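Local coordinates for putative surface anchored protein (Clostridium perfringens B, PDB 4NI6) that is of uncertain function but, as a repeat domain of a clostridial surface adhesin, probably forms part of an Ig-like shaft stiffened by self-generated Thr-Gln ester cross-links, at residues 7-12 with 18-23; 53-56 with 62-65; 64-69 with 88-93. One frame throughout, in Å; residues are numbered along the deposited sequence.

Contact 1. Residues 7-12 with 18-23; sequences VAADGV and KEALVS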
loop_
_atom_site.group_PDB
_atom_site.type_symbol
_atom_site.label_atom_id
_atom_site.label_comp_id
_atom_site.label_asym_id
_atom_site.label_seq_id
_atom_site.Cartn_x
_atom_site.Cartn_y
_atom_site.Cartn_z
ATOM N N VAL A 7 0.628 -3.732 -5.737
ATOM C CA VAL A 7 -0.805 -3.968 -5.637
ATOM C C VAL A 7 -1.225 -5.175 -6.457
ATOM O O VAL A 7 -0.605 -5.501 -7.452
ATOM C CB VAL A 7 -1.594 -2.704 -6.073
ATOM C CG1 VAL A 7 -1.487 -2.443 -7.574
ATOM C CG2 VAL A 7 -3.044 -2.753 -5.626
ATOM N N ALA A 8 -2.287 -5.838 -6.009
ATOM C CA ALA A 8 -2.955 -6.867 -6.811
ATOM C C ALA A 8 -4.425 -6.522 -6.842
ATOM O O ALA A 8 -5.061 -6.281 -5.803
ATOM C CB ALA A 8 -2.760 -8.239 -6.203
ATOM N N ALA A 9 -4.983 -6.521 -8.052
ATOM C CA ALA A 9 -6.388 -6.204 -8.268
ATOM C C ALA A 9 -7.045 -7.437 -8.884
ATOM O O ALA A 9 -6.673 -7.871 -9.986
ATOM C CB ALA A 9 -6.482 -5.027 -9.217
ATOM N N ASP A 10 -7.857 -8.128 -8.092
ATOM C CA ASP A 10 -8.367 -9.440 -8.504
ATOM C C ASP A 10 -7.202 -10.381 -8.901
ATOM O O ASP A 10 -7.329 -11.215 -9.778
ATOM C CB ASP A 10 -9.436 -9.291 -9.595
ATOM C CG ASP A 10 -10.740 -8.534 -9.030
ATOM O OD1 ASP A 10 -11.090 -8.566 -7.633
ATOM O OD2 ASP A 10 -11.531 -8.174 -10.050
ATOM N N GLY A 11 -6.096 -10.308 -8.167
ATOM C CA GLY A 11 -4.996 -11.241 -8.386
ATOM C C GLY A 11 -3.980 -10.775 -9.418
ATOM O O GLY A 11 -2.880 -11.348 -9.508
ATOM N N VAL A 12 -4.328 -9.710 -10.151
ATOM C CA VAL A 12 -3.478 -9.158 -11.220
ATOM C C VAL A 12 -2.526 -8.118 -10.609
ATOM O O VAL A 12 -2.986 -7.155 -10.031
ATOM C CB VAL A 12 -4.338 -8.477 -12.295
ATOM C CG1 VAL A 12 -3.425 -7.869 -13.342
ATOM C CG2 VAL A 12 -5.311 -9.492 -12.911
ATOM N N LYS A 18 3.926 -1.030 -15.498
ATOM C CA LYS A 18 2.537 -1.211 -15.970
ATOM C C LYS A 18 1.602 -1.370 -14.791
ATOM O O LYS A 18 1.772 -2.273 -13.968
ATOM C CB LYS A 18 2.429 -2.438 -16.903
ATOM C CG LYS A 18 1.037 -2.734 -17.462
ATOM C CD LYS A 18 1.033 -4.091 -18.157
ATOM C CE LYS A 18 -0.353 -4.474 -18.665
ATOM N NZ LYS A 18 -0.324 -5.767 -19.409
ATOM N N GLU A 19 0.611 -0.486 -14.706
ATOM C CA GLU A 19 -0.423 -0.573 -13.684
ATOM C C GLU A 19 -1.170 -1.905 -13.788
ATOM O O GLU A 19 -1.294 -2.476 -14.886
ATOM C CB GLU A 19 -1.435 0.581 -13.863
ATOM C CG GLU A 19 -0.881 1.997 -13.823
ATOM C CD GLU A 19 -0.336 2.531 -15.137
ATOM O OE1 GLU A 19 -0.194 1.774 -16.145
ATOM O OE2 GLU A 19 -0.102 3.772 -15.151
ATOM N N ALA A 20 -1.693 -2.387 -12.665
ATOM C CA ALA A 20 -2.624 -3.541 -12.692
ATOM C C ALA A 20 -3.904 -3.138 -13.409
ATOM O O ALA A 20 -4.539 -2.172 -13.026
ATOM C CB ALA A 20 -2.962 -3.965 -11.280
ATOM N N LEU A 21 -4.269 -3.883 -14.446
ATOM C CA LEU A 21 -5.474 -3.570 -15.187
ATOM C C LEU A 21 -6.651 -4.467 -14.782
ATOM O O LEU A 21 -6.519 -5.687 -14.627
ATOM C CB LEU A 21 -5.207 -3.728 -16.689
ATOM C CG LEU A 21 -4.189 -2.766 -17.296
ATOM C CD1 LEU A 21 -3.995 -2.997 -18.781
ATOM C CD2 LEU A 21 -4.501 -1.311 -16.993
ATOM N N VAL A 22 -7.769 -3.812 -14.533
ATOM C CA VAL A 22 -9.035 -4.509 -14.313
ATOM C C VAL A 22 -9.951 -4.270 -15.503
ATOM O O VAL A 22 -10.200 -3.124 -15.852
ATOM C CB VAL A 22 -9.747 -3.976 -13.037
ATOM C CG1 VAL A 22 -11.051 -4.732 -12.802
ATOM C CG2 VAL A 22 -8.847 -4.064 -11.812
ATOM N N SER A 23 -10.369 -5.338 -16.172
ATOM C CA SER A 23 -11.216 -5.161 -17.337
ATOM C C SER A 23 -12.534 -4.543 -16.936
ATOM O O SER A 23 -13.013 -4.704 -15.812
ATOM C CB SER A 23 -11.470 -6.479 -18.064
ATOM O OG SER A 23 -12.297 -7.310 -17.277
HETATM O O HOH W 1 -7.805 -7.325 -12.461
#
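The carbonyl oxygen Ala-9 O is gripped twice: Val-12 N donates to it over 3.0 Å, and a water donates from 2.8 Å. The same water gives its second hydrogen to Leu-21 O at 3.0 Å, so a single solvent molecule bridges the backbones of 7-12 and 18-23. The bond from Val-12 N belongs to the type I' turn Ala-9 to Val-12, which reverses strand 3-9 into the short strand 12-13. At the crest of this turn, Asp-10 takes left-handed backbone angles and sends OD1 to the backbone N of Asp-32. The turn is closed by a second bond, from Ala-9 N to Val-12 O.

Apart from this water the contact is apolar and built from small groups. Ala-9 CB sits 3.6 Å from Val-22 CG2, the branch that lies anti to the carbonyl carbon and beside the backbone N (chi1 -179° for CG1). Ala-20 CB packs against the hairpin, meeting Val-12 O at 3.4 Å and Ala-9 CB at 4.2 Å, and Val-7 CG1 reaches it from further back along the strand. Val-12 CG1 rests against Leu-21 O. Strands 7-9 and 20-22 run nearly in the same direction, at 16°, but their axes stay 7.1 Å apart, too far for direct strand pairing. They belong to different sheets of the Ig-like sandwich: 3-9 pairs with 31-39, whereas 20-22 pairs with 121-139 through Ala-20 and Thr-136. Val-31 of strand 31-39 touches both Ala-9 and Val-22. The two strands thus meet through methyl groups, and the one polar link is the water, which accounts for Leu-21 O and adds a second donor to Ala-9 O.

Contact 2. Residues 53-56 with 62-65; sequences KLMH and SLEE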
loop_
_atom_site.group_PDB
_atom_site.type_symbol
_atom_site.label_atom_id
_atom_site.label_comp_id
_atom_site.label_asym_id
_atom_site.label_seq_id
_atom_site.Cartn_x
_atom_site.Cartn_y
_atom_site.Cartn_z
ATOM N N LYS A 53 -3.572 2.918 2.463
ATOM C CA LYS A 53 -4.651 3.729 1.909
ATOM C C LYS A 53 -4.765 3.487 0.425
ATOM O O LYS A 53 -3.774 3.399 -0.304
ATOM C CB LYS A 53 -4.395 5.197 2.164
ATOM C CG LYS A 53 -4.465 5.555 3.643
ATOM C CD LYS A 53 -4.137 7.009 3.888
ATOM C CE LYS A 53 -4.195 7.317 5.378
ATOM N NZ LYS A 53 -5.568 7.012 5.894
ATOM N N LEU A 54 -6.011 3.372 -0.048
ATOM C CA LEU A 54 -6.295 3.285 -1.475
ATOM C C LEU A 54 -6.804 4.661 -1.902
ATOM O O LEU A 54 -7.821 5.125 -1.391
ATOM C CB LEU A 54 -7.362 2.215 -1.747
ATOM C CG LEU A 54 -7.683 1.923 -3.204
ATOM C CD1 LEU A 54 -6.453 1.439 -3.952
ATOM C CD2 LEU A 54 -8.812 0.907 -3.296
ATOM N N MET A 55 -6.065 5.314 -2.789
ATOM C CA MET A 55 -6.343 6.700 -3.189
ATOM C C MET A 55 -6.801 6.745 -4.648
ATOM O O MET A 55 -6.152 6.169 -5.513
ATOM C CB MET A 55 -5.056 7.507 -3.088
ATOM C CG MET A 55 -4.367 7.436 -1.720
ATOM S SD MET A 55 -5.369 8.003 -0.310
ATOM C CE MET A 55 -5.415 9.736 -0.700
ATOM N N HIS A 56 -7.907 7.429 -4.895
ATOM C CA HIS A 56 -8.354 7.749 -6.243
ATOM C C HIS A 56 -7.517 8.882 -6.769
ATOM O O HIS A 56 -7.402 9.941 -6.140
ATOM C CB HIS A 56 -9.834 8.103 -6.163
ATOM C CG HIS A 56 -10.455 8.503 -7.460
ATOM N ND1 HIS A 56 -11.576 9.243 -7.492
ATOM C CD2 HIS A 56 -10.101 8.271 -8.782
ATOM C CE1 HIS A 56 -11.981 9.405 -8.766
ATOM N NE2 HIS A 56 -11.077 8.841 -9.565
ATOM N N SER A 62 -4.790 15.430 -8.105
ATOM C CA SER A 62 -5.326 15.398 -6.749
ATOM C C SER A 62 -5.781 13.998 -6.374
ATOM O O SER A 62 -5.955 13.141 -7.234
ATOM C CB SER A 62 -6.459 16.411 -6.567
ATOM O OG SER A 62 -7.650 15.970 -7.191
ATOM N N LEU A 63 -5.846 13.756 -5.067
ATOM C CA LEU A 63 -6.167 12.439 -4.523
ATOM C C LEU A 63 -7.419 12.527 -3.684
ATOM O O LEU A 63 -7.693 13.556 -3.076
ATOM C CB LEU A 63 -5.021 11.944 -3.642
ATOM C CG LEU A 63 -3.637 11.900 -4.285
ATOM C CD1 LEU A 63 -2.601 11.560 -3.223
ATOM C CD2 LEU A 63 -3.589 10.888 -5.433
ATOM N N GLU A 64 -8.187 11.447 -3.665
ATOM C CA GLU A 64 -9.245 11.285 -2.693
ATOM C C GLU A 64 -9.228 9.879 -2.144
ATOM O O GLU A 64 -9.122 8.915 -2.890
ATOM C CB GLU A 64 -10.579 11.596 -3.354
ATOM C CG GLU A 64 -10.429 12.763 -4.297
ATOM C CD GLU A 64 -11.743 13.354 -4.709
ATOM O OE1 GLU A 64 -11.712 14.446 -5.296
ATOM O OE2 GLU A 64 -12.798 12.739 -4.431
ATOM N N GLU A 65 -9.232 9.774 -0.823
ATOM C CA GLU A 65 -9.149 8.474 -0.182
ATOM C C GLU A 65 -10.427 7.685 -0.414
ATOM O O GLU A 65 -11.533 8.187 -0.182
ATOM C CB GLU A 65 -8.887 8.624 1.309
ATOM C CG GLU A 65 -8.652 7.313 2.023
ATOM C CD GLU A 65 -8.355 7.540 3.487
ATOM O OE1 GLU A 65 -7.256 8.029 3.812
ATOM O OE2 GLU A 65 -9.210 7.206 4.322
#
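The side chain of Met-55 folds over the neighbouring strand, its sulfur lying across Glu-65 and its methyl against Leu-63. This is one end of the antiparallel hairpin 47-57/63-74 of the Ig-like fold. Bends at chi2 and chi3 curl the methionine back, so that SD comes 3.8 Å from Glu-65 CA and CE comes 3.7 Å from Leu-63 CB. The Met-55 and Leu-63 side chains meet at about a right angle, and Phe-101 of strand 97-106 touches both.

Met-55 and Glu-65 form the non-hydrogen-bonded pair and share that face; His-56 and Glu-64, on the other face, form the hydrogen-bonded pair. Here His-56 N donates to Glu-64 O over 2.8 Å, and Glu-64 N returns the bond to His-56 O over 3.0 Å. Leu-63 CA adds a CH contact to His-56 O at 3.2 Å. The imidazole of His-56 has its polar partner outside the pair: NE2 bonds to Glu-96 OE1, and the ring meets that of Tyr-98. In the conformer given, Glu-64 OE1 forms a salt bridge with Lys-58. The axes of 53-56 and 63-65 make 136°, well short of exactly antiparallel.

On the same face as Met-55, the Lys-53 and Glu-65 chains lean across each other at a slant. With CG of Glu-65 trans to its backbone N (chi1 -174°) and the chain extended after it, OE1 comes beside Lys-53 CD and NZ. Lys-53, straight until a bend at chi4, has Thr-68 OG1 as a second partner, and its NZ meets Glu-65 OE1 in a 2.9 Å salt bridge from above the carboxylate, 36° out of the plane.

Contact 3. Residues 64-69 with 88-93; sequences EEVATK and GNQKLQ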
loop_
_atom_site.group_PDB
_atom_site.type_symbol
_atom_site.label_atom_id
_atom_site.label_comp_id
_atom_site.label_asym_id
_atom_site.label_seq_id
_atom_site.Cartn_x
_atom_site.Cartn_y
_atom_site.Cartn_z
ATOM N N GLU A 64 -8.187 11.447 -3.665
ATOM C CA GLU A 64 -9.245 11.285 -2.693
ATOM C C GLU A 64 -9.228 9.879 -2.144
ATOM O O GLU A 64 -9.122 8.915 -2.890
ATOM C CB GLU A 64 -10.579 11.596 -3.354
ATOM C CG GLU A 64 -10.429 12.763 -4.297
ATOM C CD GLU A 64 -11.743 13.354 -4.709
ATOM O OE1 GLU A 64 -11.712 14.446 -5.296
ATOM O OE2 GLU A 64 -12.798 12.739 -4.431
ATOM N N GLU A 65 -9.232 9.774 -0.823
ATOM C CA GLU A 65 -9.149 8.474 -0.182
ATOM C C GLU A 65 -10.427 7.685 -0.414
ATOM O O GLU A 65 -11.533 8.187 -0.182
ATOM C CB GLU A 65 -8.887 8.624 1.309
ATOM C CG GLU A 65 -8.652 7.313 2.023
ATOM C CD GLU A 65 -8.355 7.540 3.487
ATOM O OE1 GLU A 65 -7.256 8.029 3.812
ATOM O OE2 GLU A 65 -9.210 7.206 4.322
ATOM N N VAL A 66 -10.240 6.440 -0.838
ATOM C CA VAL A 66 -11.322 5.490 -1.076
ATOM C C VAL A 66 -11.452 4.551 0.113
ATOM O O VAL A 66 -12.559 4.197 0.500
ATOM C CB VAL A 66 -11.045 4.647 -2.336
ATOM C CG1 VAL A 66 -12.138 3.603 -2.549
ATOM C CG2 VAL A 66 -10.917 5.555 -3.548
ATOM N N ALA A 67 -10.313 4.093 0.634
ATOM C CA ALA A 67 -10.294 3.076 1.690
ATOM C C ALA A 67 -9.028 3.280 2.514
ATOM O O ALA A 67 -8.012 3.719 1.995
ATOM C CB ALA A 67 -10.291 1.669 1.105
ATOM N N THR A 68 -9.095 2.877 3.774
ATOM C CA THR A 68 -7.937 2.863 4.657
ATOM C C THR A 68 -8.050 1.617 5.528
ATOM O O THR A 68 -9.129 1.272 5.982
ATOM C CB THR A 68 -7.850 4.187 5.453
ATOM O OG1 THR A 68 -6.610 4.233 6.177
ATOM C CG2 THR A 68 -8.991 4.360 6.453
ATOM N N LYS A 69 -6.892 1.035 5.848
ATOM C CA LYS A 69 -6.835 -0.110 6.740
ATOM C C LYS A 69 -5.568 -0.056 7.537
ATOM O O LYS A 69 -4.506 0.190 6.972
ATOM C CB LYS A 69 -6.853 -1.411 5.948
ATOM C CG LYS A 69 -6.968 -2.625 6.837
ATOM C CD LYS A 69 -7.275 -3.869 6.031
ATOM C CE LYS A 69 -6.931 -5.130 6.805
ATOM N NZ LYS A 69 -7.775 -5.299 8.019
ATOM N N GLY A 88 -9.827 -5.999 0.900
ATOM C CA GLY A 88 -11.072 -6.674 0.541
ATOM C C GLY A 88 -11.694 -6.121 -0.727
ATOM O O GLY A 88 -11.052 -5.445 -1.527
ATOM N N ASN A 89 -12.973 -6.416 -0.880
ATOM C CA ASN A 89 -13.726 -5.995 -2.056
ATOM C C ASN A 89 -13.996 -4.499 -2.051
ATOM O O ASN A 89 -14.445 -3.953 -1.042
ATOM C CB ASN A 89 -15.070 -6.747 -2.116
ATOM C CG ASN A 89 -15.892 -6.403 -3.351
ATOM O OD1 ASN A 89 -16.627 -5.413 -3.357
ATOM N ND2 ASN A 89 -15.602 -7.087 -4.444
ATOM N N GLN A 90 -13.631 -3.832 -3.146
ATOM C CA GLN A 90 -13.807 -2.399 -3.268
ATOM C C GLN A 90 -14.649 -2.109 -4.485
ATOM O O GLN A 90 -14.415 -2.646 -5.566
ATOM C CB GLN A 90 -12.436 -1.721 -3.390
ATOM C CG GLN A 90 -11.562 -1.910 -2.145
ATOM C CD GLN A 90 -12.110 -1.127 -0.966
ATOM O OE1 GLN A 90 -12.586 -0.015 -1.135
ATOM N NE2 GLN A 90 -11.955 -1.663 0.238
ATOM N N LYS A 91 -15.618 -1.234 -4.309
ATOM C CA LYS A 91 -16.506 -0.942 -5.428
ATOM C C LYS A 91 -16.004 0.286 -6.206
ATOM O O LYS A 91 -16.311 1.422 -5.848
ATOM C CB LYS A 91 -17.985 -0.829 -4.987
ATOM C CG LYS A 91 -18.613 -2.109 -4.406
ATOM C CD LYS A 91 -19.115 -3.104 -5.449
ATOM C CE LYS A 91 -19.591 -4.403 -4.793
ATOM N NZ LYS A 91 -20.971 -4.267 -4.210
ATOM N N LEU A 92 -15.014 0.035 -7.066
ATOM C CA LEU A 92 -14.276 1.074 -7.808
ATOM C C LEU A 92 -14.967 1.541 -9.100
ATOM O O LEU A 92 -15.872 0.869 -9.614
ATOM C CB LEU A 92 -12.861 0.584 -8.130
ATOM C CG LEU A 92 -12.065 0.126 -6.898
ATOM C CD1 LEU A 92 -10.643 -0.263 -7.264
ATOM C CD2 LEU A 92 -12.023 1.235 -5.852
ATOM N N GLN A 93 -14.585 2.731 -9.578
ATOM C CA GLN A 93 -15.291 3.377 -10.698
ATOM C C GLN A 93 -14.614 2.986 -12.003
ATOM O O GLN A 93 -13.400 3.175 -12.189
ATOM C CB GLN A 93 -15.251 4.904 -10.522
ATOM C CG GLN A 93 -16.210 5.440 -9.463
ATOM C CD GLN A 93 -15.933 6.889 -9.087
ATOM O OE1 GLN A 93 -16.011 7.270 -7.860
ATOM N NE2 GLN A 93 -15.643 7.711 -10.127
#
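A classic beta bulge in strand 63-74, with Val-66 and Ala-67 both facing Leu-54 of the adjacent strand, turns two consecutive side chains toward residues 88-93. Ala-67 CB stands above the amide plane of Gln-90, off the O/N end of the group, 3.6 Å from OE1 and 3.8 Å from NE2. The bend of Gln-90 at chi2 (-70°) brings the amide up to Ala-67, and NE2 bonds to Phe-87 O on its own strand. That bond is consistent with the nitrogen on this arm and OE1 on the side of Val-66.

Strand 63-74 is an edge of the mixed sheet and strand 81-90 an edge of the four-stranded one, so this contact bridges the rims of the two sheets of the Ig-like sandwich. The backbones stay well separated, with Ala-67 CA and Gln-90 CA 8.2 Å apart, and only side chains meet.

In the conformer described, Val-66 CG1 approaches Gln-90 OE1 at 3.9 Å and Leu-92 CD2 at 4.1 Å; a second conformer of this valine exists, so both approaches are less certain. Leu-92 is the last residue of an inverse gamma turn centred on Lys-91, its N making a weak bond to Gln-90 O. Its side chain runs at about a right angle to Val-66 and also packs on Tyr-98, Val-31 and Leu-137.

Overall arrangement
Contact 1 comes first along the chain and closes before the other two open; contact 3 then begins on residues 64-65, where contact 2 ends. Contacts 2 and 3 have centres about 9 Å apart and share strand 63-74, tied to strand 47-57 by backbone bonds of Leu-54 with Val-66 and Ala-67. Contact 1 lies about 17 Å from contact 2 and 14 Å from contact 3, centre to centre, without touching either. Contacts 1 and 3 each join the four-stranded sheet to the mixed one, at separate places, whereas contact 2 lies within the mixed sheet. All three belong to the single Ig-like domain, consistent with one Ig-like repeat of an adhesin shaft.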